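Local structure of FAD dependent oxidoreductase domain-containing protein (Deinococcus radiodurans R1, 3C4N) at residues P122-L127 and A160-R165; L246-G251 and E364-G369; R252-F257 and R340-V345. The protein binds ADP in this structure and is probably an FAD-dependent oxidoreductase, although its substrate and physiological reaction are not known. All blocks are in the same frame, centred on the assembly; numbering follows the deposited sequence.

The three contacts span a chain with two mixed sheets, probably a flavoprotein. Interaction 1 closes first along the sequence, and interaction 3 falls within the stretch of chain that interaction 2 brackets. Interactions 1 and 3 both reach the same mixed sheet, through strands 118-127 and 159-163 in one case and strand 251-260 in the other, with centres 27 Å apart. Interaction 2 uses strand 362-367 of the other sheet, which also contains the parallel strands 36-42 and 64-67; its centre lies 36 Å from that of interaction 1, across the centre of the chain. Residues 246-251 run directly into 252-257, so the chain passes from a loop packed against one sheet straight into a strand of the other.

Interaction 1. Residues P122-L127 and A160-R165; sequences PLLHLL and ARVDPR
Strands 118-127 and 159-163 run side by side as antiparallel neighbours in a mixed sheet, at a place away from the ADP pocket; the axes of their short segments here come within 4.4 Å at 171°. The firm evidence is the hydrogen-bonded pair Leu-123 and Asp-163: Leu-123 N donates to Asp-163 O at 3.2 Å, and Asp-163 N returns a bond to Leu-123 O at 2.9 Å. Farther along, His-125 N reaches Arg-161 O at 3.1 Å, and the return bond is weak. This is beta-sheet pairing within the FAD-dependent oxidoreductase family region, and strand 270-273 adds its own backbone bonds to Leu-124.

On one face, Ala-160 CB packs against Leu-126 CD2 at 4.0 Å, while the side chains of Leu-124 and Val-162 lie side by side. Helix 138-141 touches both leucines. On the other face, CB of His-125 and CB of Arg-161 approach to 4.0 Å. Asp-163 ends the pairing in an Asx turn: with CG anti to the backbone N (chi1 166°), its OD1 accepts from Arg-165 N at 2.7 Å, while OD2 is bonded by Thr-87 OG1 and Ala-88 N.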
ATOM      1  N   PRO A 122      28.993   2.064 -19.244  1.00 30.23           N
ATOM      2  CA  PRO A 122      29.238   3.087 -20.263  1.00 31.11           C
ATOM      3  C   PRO A 122      28.227   2.985 -21.401  1.00 31.09           C
ATOM      4  O   PRO A 122      27.725   1.895 -21.703  1.00 25.74           O
ATOM      5  CB  PRO A 122      30.659   2.778 -20.723  1.00 29.85           C
ATOM      6  CG  PRO A 122      30.734   1.298 -20.567  1.00 24.62           C
ATOM      7  CD  PRO A 122      30.103   1.104 -19.201  1.00 34.74           C
ATOM      8  N   LEU A 123      27.940   4.126 -22.026  1.00 24.74           N
ATOM      9  CA  LEU A 123      26.986   4.197 -23.129  1.00 17.75           C
ATOM     10  C   LEU A 123      27.683   4.695 -24.388  1.00 23.74           C
ATOM     11  O   LEU A 123      28.392   5.694 -24.347  1.00 31.10           O
ATOM     12  CB  LEU A 123      25.829   5.128 -22.752  1.00 12.76           C
ATOM     13  CG  LEU A 123      24.665   5.270 -23.729  1.00 16.50           C
ATOM     14  CD1 LEU A 123      23.421   5.735 -22.996  1.00 11.38           C
ATOM     15  CD2 LEU A 123      25.041   6.254 -24.821  1.00 25.95           C
ATOM     16  N   LEU A 124      27.494   3.992 -25.504  1.00 19.20           N
ATOM     17  CA  LEU A 124      28.129   4.396 -26.758  1.00 21.23           C
ATOM     18  C   LEU A 124      27.112   4.828 -27.802  1.00 22.15           C
ATOM     19  O   LEU A 124      26.172   4.094 -28.080  1.00 27.48           O
ATOM     20  CB  LEU A 124      28.964   3.252 -27.345  1.00 18.04           C
ATOM     21  CG  LEU A 124      29.979   2.514 -26.470  1.00 20.01           C
ATOM     22  CD1 LEU A 124      30.776   1.577 -27.356  1.00 23.64           C
ATOM     23  CD2 LEU A 124      30.906   3.474 -25.788  1.00 23.35           C
ATOM     24  N   HIS A 125      27.301   6.019 -28.370  1.00 26.46           N
ATOM     25  CA  HIS A 125      26.421   6.548 -29.423  1.00 26.64           C
ATOM     26  C   HIS A 125      27.128   6.326 -30.772  1.00 33.39           C
ATOM     27  O   HIS A 125      27.770   7.234 -31.307  1.00 28.99           O
ATOM     28  CB  HIS A 125      26.176   8.049 -29.211  1.00 31.82           C
ATOM     29  CG  HIS A 125      25.269   8.674 -30.231  1.00 40.88           C
ATOM     30  ND1 HIS A 125      24.976   8.078 -31.439  1.00 36.97           N
ATOM     31  CD2 HIS A 125      24.615   9.861 -30.229  1.00 36.55           C
ATOM     32  CE1 HIS A 125      24.181   8.871 -32.138  1.00 33.68           C
ATOM     33  NE2 HIS A 125      23.948   9.959 -31.427  1.00 31.15           N
ATOM     34  N   LEU A 126      27.012   5.110 -31.304  1.00 34.26           N
ATOM     35  CA  LEU A 126      27.631   4.734 -32.579  1.00 36.18           C
ATOM     36  C   LEU A 126      27.317   5.710 -33.714  1.00 35.94           C
ATOM     37  O   LEU A 126      26.170   6.120 -33.903  1.00 32.01           O
ATOM     38  CB  LEU A 126      27.184   3.327 -32.981  1.00 37.87           C
ATOM     39  CG  LEU A 126      27.420   2.257 -31.913  1.00 35.96           C
ATOM     40  CD1 LEU A 126      26.584   1.020 -32.235  1.00 37.42           C
ATOM     41  CD2 LEU A 126      28.905   1.923 -31.838  1.00 33.69           C
ATOM     42  N   LEU A 127      28.347   6.060 -34.478  1.00 38.63           N
ATOM     43  CA  LEU A 127      28.207   6.998 -35.586  1.00 38.37           C
ATOM     44  C   LEU A 127      28.884   6.492 -36.856  1.00 41.65           C
ATOM     45  O   LEU A 127      29.803   5.679 -36.791  1.00 45.18           O
ATOM     46  CB  LEU A 127      28.821   8.338 -35.192  1.00 37.15           C
ATOM     47  CG  LEU A 127      28.170   9.010 -33.989  1.00 38.41           C
ATOM     48  CD1 LEU A 127      29.139  10.000 -33.366  1.00 41.70           C
ATOM     49  CD2 LEU A 127      26.878   9.681 -34.429  1.00 36.04           C
ATOM     50  N   ALA A 160      32.254   6.292 -32.221  1.00 38.48           N
ATOM     51  CA  ALA A 160      31.176   6.486 -31.263  1.00 44.22           C
ATOM     52  C   ALA A 160      31.495   7.579 -30.242  1.00 45.63           C
ATOM     53  O   ALA A 160      32.641   8.009 -30.099  1.00 46.92           O
ATOM     54  CB  ALA A 160      30.888   5.174 -30.534  1.00 34.63           C
ATOM     55  N   ARG A 161      30.459   8.024 -29.539  1.00 43.37           N
ATOM     56  CA  ARG A 161      30.596   9.036 -28.500  1.00 36.93           C
ATOM     57  C   ARG A 161      30.363   8.269 -27.195  1.00 32.81           C
ATOM     58  O   ARG A 161      29.230   7.915 -26.868  1.00 33.17           O
ATOM     59  CB  ARG A 161      29.533  10.126 -28.691  1.00 41.33           C
ATOM     60  CG  ARG A 161      29.409  11.144 -27.551  1.00 41.49           C
ATOM     61  CD  ARG A 161      30.063  12.479 -27.886  1.00 41.67           C
ATOM     62  NE  ARG A 161      29.711  12.935 -29.229  1.00 48.47           N
ATOM     63  CZ  ARG A 161      28.467  13.102 -29.671  1.00 49.04           C
ATOM     64  NH1 ARG A 161      27.435  12.859 -28.874  1.00 45.71           N
ATOM     65  NH2 ARG A 161      28.255  13.483 -30.925  1.00 46.12           N
ATOM     66  N   VAL A 162      31.441   7.989 -26.472  1.00 23.75           N
ATOM     67  CA  VAL A 162      31.353   7.246 -25.218  1.00 28.23           C
ATOM     68  C   VAL A 162      31.003   8.103 -24.003  1.00 26.87           C
ATOM     69  O   VAL A 162      31.463   9.237 -23.884  1.00 29.47           O
ATOM     70  CB  VAL A 162      32.688   6.548 -24.884  1.00 32.67           C
ATOM     71  CG1 VAL A 162      32.524   5.696 -23.634  1.00 34.82           C
ATOM     72  CG2 VAL A 162      33.158   5.706 -26.060  1.00 31.47           C
ATOM     73  N   ASP A 163      30.195   7.554 -23.103  1.00 21.42           N
ATOM     74  CA  ASP A 163      29.837   8.255 -21.869  1.00 26.48           C
ATOM     75  C   ASP A 163      30.193   7.312 -20.731  1.00 25.52           C
ATOM     76  O   ASP A 163      29.435   6.401 -20.406  1.00 32.84           O
ATOM     77  CB  ASP A 163      28.342   8.601 -21.824  1.00 23.56           C
ATOM     78  CG  ASP A 163      27.879   9.015 -20.431  1.00 29.45           C
ATOM     79  OD1 ASP A 163      28.728   9.147 -19.521  1.00 17.43           O
ATOM     80  OD2 ASP A 163      26.657   9.201 -20.240  1.00 26.79           O
ATOM     81  N   PRO A 164      31.365   7.516 -20.114  1.00 30.87           N
ATOM     82  CA  PRO A 164      31.827   6.672 -19.009  1.00 30.53           C
ATOM     83  C   PRO A 164      31.004   6.782 -17.728  1.00 30.92           C
ATOM     84  O   PRO A 164      31.114   5.930 -16.848  1.00 33.35           O
ATOM     85  CB  PRO A 164      33.275   7.130 -18.801  1.00 33.89           C
ATOM     86  CG  PRO A 164      33.670   7.656 -20.153  1.00 37.34           C
ATOM     87  CD  PRO A 164      32.433   8.436 -20.541  1.00 32.70           C
ATOM     88  N   ARG A 165      30.171   7.814 -17.621  1.00 26.51           N
ATOM     89  CA  ARG A 165      29.368   7.982 -16.415  1.00 28.56           C
ATOM     90  C   ARG A 165      27.927   7.467 -16.531  1.00 24.57           C
ATOM     91  O   ARG A 165      27.110   7.710 -15.648  1.00 20.46           O
ATOM     92  CB  ARG A 165      29.345   9.459 -15.999  1.00 28.96           C
ATOM     93  CG  ARG A 165      30.720  10.108 -15.866  1.00 23.70           C
ATOM     94  CD  ARG A 165      30.588  11.546 -15.416  1.00 13.28           C
ATOM     95  NE  ARG A 165      29.969  11.621 -14.090  1.00 20.53           N
ATOM     96  CZ  ARG A 165      29.091  12.551 -13.728  1.00 14.41           C
ATOM     97  NH1 ARG A 165      28.721  13.481 -14.595  1.00 23.67           N
ATOM     98  NH2 ARG A 165      28.582  12.561 -12.505  1.00 11.80           N
TER

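Interaction 2. Residues L246-G251 and E364-G369; sequences LHTRHG and EELAPG
The connection between helix 236-244 and strand 251-260 packs here against the end of strand 362-367, at the margin of the sheet that contains the Rossmann-type strands. Residues 246-250 and 364-367 run in nearly opposite directions, 165° apart end to end, yet they do not pair as strands: the nearest CA atoms, those of Leu-246 and Leu-366, are 7.3 Å apart. Side chains therefore make the contact, burying 224 Å² in all.

Leu-246 and Leu-366 approach at a slant, with Leu-246 CD1 set 4.0 Å from Leu-366 CB; the same methyl also reaches Ala-367 CB at 4.5 Å. Thr-248 meets Leu-366 from another direction. Its CG2 lies 3.9 Å from Leu-366 CD1, and the two side chains cross at about a right angle. The threonine torsion explains which branch is used, since chi1 of 60° leaves CG2 anti to the carbonyl carbon and directs the methyl, rather than OG1, to the leucine. Leu-366 is thus touched at CB by one residue of the loop and at its end by another.

His-250 and Glu-364 come from opposite directions. Their detailed pairing is doubtful, because the ring is probably turned over and its modelled approach to the carboxylate is too close. Around the contact, Pro-237 of helix 236-244 touches Thr-248 and His-250, and Leu-370 of strand 370-374 touches Leu-246. Through this loop the chain leaves the Rossmann-type part after helix 236-244 and enters the second mixed sheet, consistent with the two-part build of this FAD-dependent oxidoreductase family.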
ATOM      1  N   LEU A 246      -8.987  22.404 -18.399  1.00 22.52           N
ATOM      2  CA  LEU A 246      -7.675  23.023 -18.507  1.00 23.06           C
ATOM      3  C   LEU A 246      -6.902  22.482 -19.708  1.00 28.19           C
ATOM      4  O   LEU A 246      -6.450  21.327 -19.711  1.00 18.57           O
ATOM      5  CB  LEU A 246      -6.877  22.779 -17.224  1.00 30.25           C
ATOM      6  CG  LEU A 246      -7.554  23.252 -15.928  1.00 32.55           C
ATOM      7  CD1 LEU A 246      -6.676  22.931 -14.736  1.00 24.90           C
ATOM      8  CD2 LEU A 246      -7.816  24.746 -16.011  1.00 33.64           C
ATOM      9  N   HIS A 247      -6.749  23.332 -20.722  1.00 24.92           N
ATOM     10  CA  HIS A 247      -6.049  22.969 -21.952  1.00 25.04           C
ATOM     11  C   HIS A 247      -4.526  23.054 -21.833  1.00 25.83           C
ATOM     12  O   HIS A 247      -3.998  23.941 -21.170  1.00 21.23           O
ATOM     13  CB  HIS A 247      -6.507  23.885 -23.089  1.00 26.04           C
ATOM     14  CG  HIS A 247      -7.992  23.958 -23.240  1.00 29.44           C
ATOM     15  ND1 HIS A 247      -8.764  22.854 -23.518  1.00 28.37           N
ATOM     16  CD2 HIS A 247      -8.846  25.003 -23.143  1.00 33.56           C
ATOM     17  CE1 HIS A 247     -10.033  23.215 -23.588  1.00 37.26           C
ATOM     18  NE2 HIS A 247     -10.109  24.513 -23.364  1.00 40.41           N
ATOM     19  N   THR A 248      -3.830  22.114 -22.465  1.00 23.77           N
ATOM     20  CA  THR A 248      -2.370  22.112 -22.475  1.00 27.23           C
ATOM     21  C   THR A 248      -1.930  21.675 -23.874  1.00 32.22           C
ATOM     22  O   THR A 248      -2.746  21.204 -24.674  1.00 30.02           O
ATOM     23  CB  THR A 248      -1.751  21.133 -21.422  1.00 29.86           C
ATOM     24  OG1 THR A 248      -2.179  19.790 -21.696  1.00 19.66           O
ATOM     25  CG2 THR A 248      -2.154  21.532 -20.007  1.00 28.20           C
ATOM     26  N   ARG A 249      -0.640  21.819 -24.159  1.00 32.34           N
ATOM     27  CA  ARG A 249      -0.103  21.451 -25.461  1.00 29.36           C
ATOM     28  C   ARG A 249       0.623  20.107 -25.402  1.00 22.95           C
ATOM     29  O   ARG A 249       1.148  19.630 -26.408  1.00 28.82           O
ATOM     30  CB  ARG A 249       0.857  22.545 -25.950  1.00 32.77           C
ATOM     31  CG  ARG A 249       0.444  23.963 -25.564  1.00 40.48           C
ATOM     32  CD  ARG A 249       0.916  25.009 -26.580  1.00 32.92           C
ATOM     33  NE  ARG A 249       0.095  24.903 -27.775  1.00 37.46           N
ATOM     34  CZ  ARG A 249      -0.760  25.829 -28.196  1.00 26.40           C
ATOM     35  NH1 ARG A 249      -0.916  26.970 -27.540  1.00 15.87           N
ATOM     36  NH2 ARG A 249      -1.507  25.582 -29.257  1.00 30.39           N
ATOM     37  N   HIS A 250       0.639  19.486 -24.227  1.00 24.06           N
ATOM     38  CA  HIS A 250       1.332  18.206 -24.060  1.00 22.69           C
ATOM     39  C   HIS A 250       0.787  17.070 -24.926  1.00 19.58           C
ATOM     40  O   HIS A 250      -0.404  17.002 -25.225  1.00 23.55           O
ATOM     41  CB  HIS A 250       1.301  17.801 -22.591  1.00 22.62           C
ATOM     42  CG  HIS A 250       1.768  18.882 -21.674  1.00 20.94           C
ATOM     43  ND1 HIS A 250       1.006  19.338 -20.620  1.00 24.30           N
ATOM     44  CD2 HIS A 250       2.906  19.614 -21.662  1.00 17.75           C
ATOM     45  CE1 HIS A 250       1.654  20.306 -19.999  1.00 19.73           C
ATOM     46  NE2 HIS A 250       2.810  20.493 -20.609  1.00 24.05           N
ATOM     47  N   GLY A 251       1.677  16.171 -25.323  1.00 16.56           N
ATOM     48  CA  GLY A 251       1.265  15.068 -26.157  1.00  9.98           C
ATOM     49  C   GLY A 251       1.656  13.737 -25.570  1.00 21.56           C
ATOM     50  O   GLY A 251       2.224  13.660 -24.481  1.00 19.22           O
ATOM     51  N   GLU A 364       4.205  22.170 -13.490  1.00 18.13           N
ATOM     52  CA  GLU A 364       3.617  23.470 -13.680  1.00 16.98           C
ATOM     53  C   GLU A 364       2.338  23.560 -12.863  1.00 22.03           C
ATOM     54  O   GLU A 364       1.684  22.550 -12.613  1.00 26.20           O
ATOM     55  CB  GLU A 364       3.337  23.689 -15.168  1.00 27.14           C
ATOM     56  CG  GLU A 364       2.219  22.838 -15.728  1.00 28.38           C
ATOM     57  CD  GLU A 364       2.182  22.848 -17.253  1.00 34.81           C
ATOM     58  OE1 GLU A 364       2.189  23.952 -17.865  1.00 36.60           O
ATOM     59  OE2 GLU A 364       2.137  21.742 -17.838  1.00 18.31           O
ATOM     60  N   GLU A 365       1.992  24.760 -12.420  1.00 18.96           N
ATOM     61  CA  GLU A 365       0.773  24.929 -11.650  1.00 19.96           C
ATOM     62  C   GLU A 365      -0.257  25.514 -12.620  1.00 24.46           C
ATOM     63  O   GLU A 365      -0.223  26.701 -12.934  1.00 22.92           O
ATOM     64  CB  GLU A 365       1.024  25.864 -10.458  1.00 17.49           C
ATOM     65  CG  GLU A 365      -0.091  25.846  -9.408  1.00 27.81           C
ATOM     66  CD  GLU A 365       0.109  26.847  -8.263  1.00 34.48           C
ATOM     67  OE1 GLU A 365       0.824  27.858  -8.455  1.00 28.57           O
ATOM     68  OE2 GLU A 365      -0.471  26.625  -7.172  1.00 35.78           O
ATOM     69  N   LEU A 366      -1.149  24.650 -13.105  1.00 23.99           N
ATOM     70  CA  LEU A 366      -2.190  25.023 -14.059  1.00 22.36           C
ATOM     71  C   LEU A 366      -3.337  25.806 -13.434  1.00 25.42           C
ATOM     72  O   LEU A 366      -4.215  26.312 -14.132  1.00 28.38           O
ATOM     73  CB  LEU A 366      -2.755  23.770 -14.734  1.00 24.10           C
ATOM     74  CG  LEU A 366      -1.751  22.930 -15.528  1.00 18.59           C
ATOM     75  CD1 LEU A 366      -2.441  21.672 -16.109  1.00 13.58           C
ATOM     76  CD2 LEU A 366      -1.171  23.789 -16.626  1.00  5.17           C
ATOM     77  N   ALA A 367      -3.321  25.900 -12.114  1.00 22.97           N
ATOM     78  CA  ALA A 367      -4.343  26.619 -11.380  1.00 15.89           C
ATOM     79  C   ALA A 367      -3.938  26.581  -9.922  1.00 26.89           C
ATOM     80  O   ALA A 367      -3.131  25.745  -9.509  1.00 34.35           O
ATOM     81  CB  ALA A 367      -5.691  25.955 -11.570  1.00 14.93           C
ATOM     82  N   PRO A 368      -4.496  27.482  -9.116  1.00 29.49           N
ATOM     83  CA  PRO A 368      -4.151  27.507  -7.697  1.00 28.92           C
ATOM     84  C   PRO A 368      -4.192  26.120  -7.052  1.00 25.31           C
ATOM     85  O   PRO A 368      -5.227  25.456  -7.055  1.00 20.49           O
ATOM     86  CB  PRO A 368      -5.188  28.465  -7.125  1.00 32.37           C
ATOM     87  CG  PRO A 368      -5.321  29.481  -8.237  1.00 28.54           C
ATOM     88  CD  PRO A 368      -5.424  28.578  -9.456  1.00 29.72           C
ATOM     89  N   GLY A 369      -3.048  25.694  -6.521  1.00 20.46           N
ATOM     90  CA  GLY A 369      -2.953  24.404  -5.863  1.00 22.16           C
ATOM     91  C   GLY A 369      -2.972  23.181  -6.766  1.00 24.81           C
ATOM     92  O   GLY A 369      -2.918  22.052  -6.276  1.00 21.68           O
TER

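Interaction 3. Residues R252-F257 and R340-V345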
ATOM      1  N   ARG A 252       1.359  12.678 -26.307  1.00 20.60           N
ATOM      2  CA  ARG A 252       1.667  11.340 -25.852  1.00 24.00           C
ATOM      3  C   ARG A 252       2.144  10.461 -26.995  1.00 22.31           C
ATOM      4  O   ARG A 252       1.720  10.628 -28.136  1.00 33.33           O
ATOM      5  CB  ARG A 252       0.423  10.733 -25.190  1.00 28.59           C
ATOM      6  CG  ARG A 252      -0.859  10.871 -26.007  1.00 31.23           C
ATOM      7  CD  ARG A 252      -2.109  10.736 -25.128  1.00 33.18           C
ATOM      8  NE  ARG A 252      -2.439   9.356 -24.763  1.00 35.18           N
ATOM      9  CZ  ARG A 252      -3.041   8.488 -25.572  1.00 26.53           C
ATOM     10  NH1 ARG A 252      -3.379   8.846 -26.803  1.00 30.73           N
ATOM     11  NH2 ARG A 252      -3.328   7.269 -25.142  1.00 38.27           N
ATOM     12  N   ALA A 253       3.047   9.538 -26.694  1.00 20.00           N
ATOM     13  CA  ALA A 253       3.546   8.633 -27.711  1.00 17.50           C
ATOM     14  C   ALA A 253       3.565   7.207 -27.169  1.00 21.04           C
ATOM     15  O   ALA A 253       3.881   6.973 -25.999  1.00 25.72           O
ATOM     16  CB  ALA A 253       4.940   9.048 -28.151  1.00 16.88           C
ATOM     17  N   TYR A 254       3.197   6.255 -28.018  1.00 17.20           N
ATOM     18  CA  TYR A 254       3.213   4.863 -27.617  1.00 16.94           C
ATOM     19  C   TYR A 254       4.506   4.264 -28.107  1.00 20.35           C
ATOM     20  O   TYR A 254       4.806   4.271 -29.304  1.00 11.25           O
ATOM     21  CB  TYR A 254       2.063   4.083 -28.221  1.00 21.60           C
ATOM     22  CG  TYR A 254       2.017   2.647 -27.757  1.00 24.38           C
ATOM     23  CD1 TYR A 254       1.742   2.331 -26.429  1.00 27.85           C
ATOM     24  CD2 TYR A 254       2.190   1.601 -28.655  1.00 25.57           C
ATOM     25  CE1 TYR A 254       1.629   1.008 -26.012  1.00 27.39           C
ATOM     26  CE2 TYR A 254       2.079   0.279 -28.247  1.00 22.42           C
ATOM     27  CZ  TYR A 254       1.792  -0.012 -26.933  1.00 25.92           C
ATOM     28  OH  TYR A 254       1.603  -1.317 -26.559  1.00 24.36           O
ATOM     29  N   ARG A 255       5.266   3.730 -27.163  1.00 26.38           N
ATOM     30  CA  ARG A 255       6.550   3.138 -27.468  1.00 22.00           C
ATOM     31  C   ARG A 255       6.576   1.698 -27.004  1.00 23.59           C
ATOM     32  O   ARG A 255       6.157   1.379 -25.894  1.00 20.08           O
ATOM     33  CB  ARG A 255       7.643   3.934 -26.778  1.00 21.06           C
ATOM     34  CG  ARG A 255       9.029   3.381 -26.953  1.00 25.90           C
ATOM     35  CD  ARG A 255       9.957   4.072 -25.973  1.00 26.24           C
ATOM     36  NE  ARG A 255      10.924   4.928 -26.637  1.00 20.00           N
ATOM     37  CZ  ARG A 255      11.667   5.830 -26.009  1.00 20.06           C
ATOM     38  NH1 ARG A 255      11.543   5.996 -24.699  1.00 14.65           N
ATOM     39  NH2 ARG A 255      12.545   6.550 -26.693  1.00 13.10           N
ATOM     40  N   GLN A 256       7.081   0.836 -27.873  1.00 19.91           N
ATOM     41  CA  GLN A 256       7.173  -0.580 -27.584  1.00 26.89           C
ATOM     42  C   GLN A 256       8.604  -0.906 -27.167  1.00 26.54           C
ATOM     43  O   GLN A 256       9.532  -0.184 -27.522  1.00 21.24           O
ATOM     44  CB  GLN A 256       6.787  -1.373 -28.834  1.00 31.59           C
ATOM     45  CG  GLN A 256       5.441  -0.971 -29.408  1.00 30.70           C
ATOM     46  CD  GLN A 256       5.095  -1.732 -30.671  1.00 34.90           C
ATOM     47  OE1 GLN A 256       5.735  -1.560 -31.719  1.00 33.46           O
ATOM     48  NE2 GLN A 256       4.078  -2.586 -30.582  1.00 27.07           N
ATOM     49  N   PHE A 257       8.783  -1.985 -26.411  1.00 24.39           N
ATOM     50  CA  PHE A 257      10.117  -2.366 -25.966  1.00 24.01           C
ATOM     51  C   PHE A 257      10.436  -3.827 -26.273  1.00 28.59           C
ATOM     52  O   PHE A 257      10.729  -4.619 -25.366  1.00 29.30           O
ATOM     53  CB  PHE A 257      10.270  -2.112 -24.461  1.00 22.22           C
ATOM     54  CG  PHE A 257       9.899  -0.717 -24.039  1.00 17.36           C
ATOM     55  CD1 PHE A 257       8.563  -0.356 -23.877  1.00 20.36           C
ATOM     56  CD2 PHE A 257      10.883   0.232 -23.778  1.00 12.91           C
ATOM     57  CE1 PHE A 257       8.212   0.927 -23.454  1.00 15.67           C
ATOM     58  CE2 PHE A 257      10.545   1.518 -23.356  1.00 12.84           C
ATOM     59  CZ  PHE A 257       9.205   1.866 -23.191  1.00 14.98           C
ATOM     60  N   ARG A 340       3.463 -11.783 -32.998  1.00 39.94           N
ATOM     61  CA  ARG A 340       2.460 -11.882 -34.061  1.00 40.30           C
ATOM     62  C   ARG A 340       1.634 -10.602 -34.149  1.00 32.86           C
ATOM     63  O   ARG A 340       1.405 -10.086 -35.236  1.00 29.20           O
ATOM     64  CB  ARG A 340       1.521 -13.058 -33.799  1.00 47.88           C
ATOM     65  CG  ARG A 340       2.179 -14.416 -33.841  1.00 51.92           C
ATOM     66  CD  ARG A 340       1.231 -15.497 -33.342  1.00 61.10           C
ATOM     67  NE  ARG A 340       0.911 -15.348 -31.919  1.00 71.23           N
ATOM     68  CZ  ARG A 340      -0.061 -14.583 -31.423  1.00 73.83           C
ATOM     69  NH1 ARG A 340      -0.839 -13.872 -32.231  1.00 73.40           N
ATOM     70  NH2 ARG A 340      -0.260 -14.540 -30.110  1.00 70.05           N
ATOM     71  N   SER A 341       1.167 -10.112 -33.005  1.00 28.40           N
ATOM     72  CA  SER A 341       0.390  -8.882 -32.967  1.00 33.47           C
ATOM     73  C   SER A 341       0.911  -7.990 -31.842  1.00 36.34           C
ATOM     74  O   SER A 341       1.702  -8.433 -31.007  1.00 33.14           O
ATOM     75  CB  SER A 341      -1.091  -9.174 -32.736  1.00 27.32           C
ATOM     76  OG  SER A 341      -1.295  -9.709 -31.442  1.00 42.65           O
ATOM     77  N   SER A 342       0.457  -6.740 -31.824  1.00 37.86           N
ATOM     78  CA  SER A 342       0.876  -5.771 -30.819  1.00 38.37           C
ATOM     79  C   SER A 342       0.646  -6.244 -29.391  1.00 38.52           C
ATOM     80  O   SER A 342       1.289  -5.760 -28.460  1.00 38.97           O
ATOM     81  CB  SER A 342       0.142  -4.451 -31.032  1.00 35.28           C
ATOM     82  OG  SER A 342       0.516  -3.517 -30.040  1.00 45.35           O
ATOM     83  N   ALA A 343      -0.276  -7.186 -29.223  1.00 38.80           N
ATOM     84  CA  ALA A 343      -0.593  -7.724 -27.907  1.00 37.69           C
ATOM     85  C   ALA A 343       0.558  -8.543 -27.329  1.00 33.69           C
ATOM     86  O   ALA A 343       0.678  -8.678 -26.114  1.00 36.61           O
ATOM     87  CB  ALA A 343      -1.853  -8.580 -27.985  1.00 44.42           C
ATOM     88  N   ASP A 344       1.404  -9.092 -28.190  1.00 34.44           N
ATOM     89  CA  ASP A 344       2.530  -9.888 -27.712  1.00 33.72           C
ATOM     90  C   ASP A 344       3.769  -9.033 -27.440  1.00 32.19           C
ATOM     91  O   ASP A 344       4.770  -9.542 -26.950  1.00 35.62           O
ATOM     92  CB  ASP A 344       2.894 -10.975 -28.734  1.00 41.89           C
ATOM     93  CG  ASP A 344       1.730 -11.917 -29.042  1.00 42.97           C
ATOM     94  OD1 ASP A 344       1.203 -12.562 -28.103  1.00 39.40           O
ATOM     95  OD2 ASP A 344       1.354 -12.008 -30.233  1.00 38.34           O
ATOM     96  N   VAL A 345       3.690  -7.739 -27.733  1.00 26.25           N
ATOM     97  CA  VAL A 345       4.826  -6.838 -27.564  1.00 23.16           C
ATOM     98  C   VAL A 345       4.706  -5.806 -26.424  1.00 25.23           C
ATOM     99  O   VAL A 345       3.809  -4.956 -26.429  1.00 25.66           O
ATOM    100  CB  VAL A 345       5.078  -6.104 -28.907  1.00 16.71           C
ATOM    101  CG1 VAL A 345       6.290  -5.199 -28.812  1.00  7.29           C
ATOM    102  CG2 VAL A 345       5.263  -7.133 -30.012  1.00 16.85           C
TER
HETATM  103  O   HOH W   1       2.628  -3.335 -28.197  1.00 31.15           O
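One water joins Tyr-254 and Gln-256 to the backbone of the short 3-10 segment 342-344 and the residue that follows it. The contact is a water-mediated bridge from strand 251-260, in the second mixed sheet of what is probably an FAD-dependent oxidoreductase fold, to the loop before strand 347-352. Water 1 donates to Ser-342 O at 2.8 Å. It also donates to Val-345 O, at 2.7 Å. From the strand it accepts a bond from Gln-256 NE2 at 2.9 Å. Its fourth bond is to Tyr-254 OH, also at 2.8 Å; the water lies in the plane of the phenol ring, at its edge. Four bonds thus grip the water, two to side chains of the strand and two to main-chain carbonyls of the loop.

Direct packing supplements this bridge. The side chains of Gln-256 and Val-345 cross at about a right angle, and Val-345 CG1 is 3.9 Å from both CB and NE2 of Gln-256. The valine methyl therefore lies against both the root and the amide end of the glutamine. Its position follows from chi1 of -177°, which carries CG1 anti to the backbone N.

In the next shell, Gln-256 OE1 accepts from Arg-314 N while NE2 also donates to Gly-312 O, so both ends of the amide are engaged and its rotation is fixed. Trp-349 of strand 347-352 meets the Tyr-254 ring with the planes at about 45°, and that strand pairs with strand 251-260. The carbonyl side is ordered by its own turn: Asp-344 N bonds to Ser-341 O, and Val-345 N to Ser-342 O. Farthest out, Asp-344 OD2 forms a salt bridge above one face of the Arg-340 guanidinium, 3.0 Å from Arg-340 NH2.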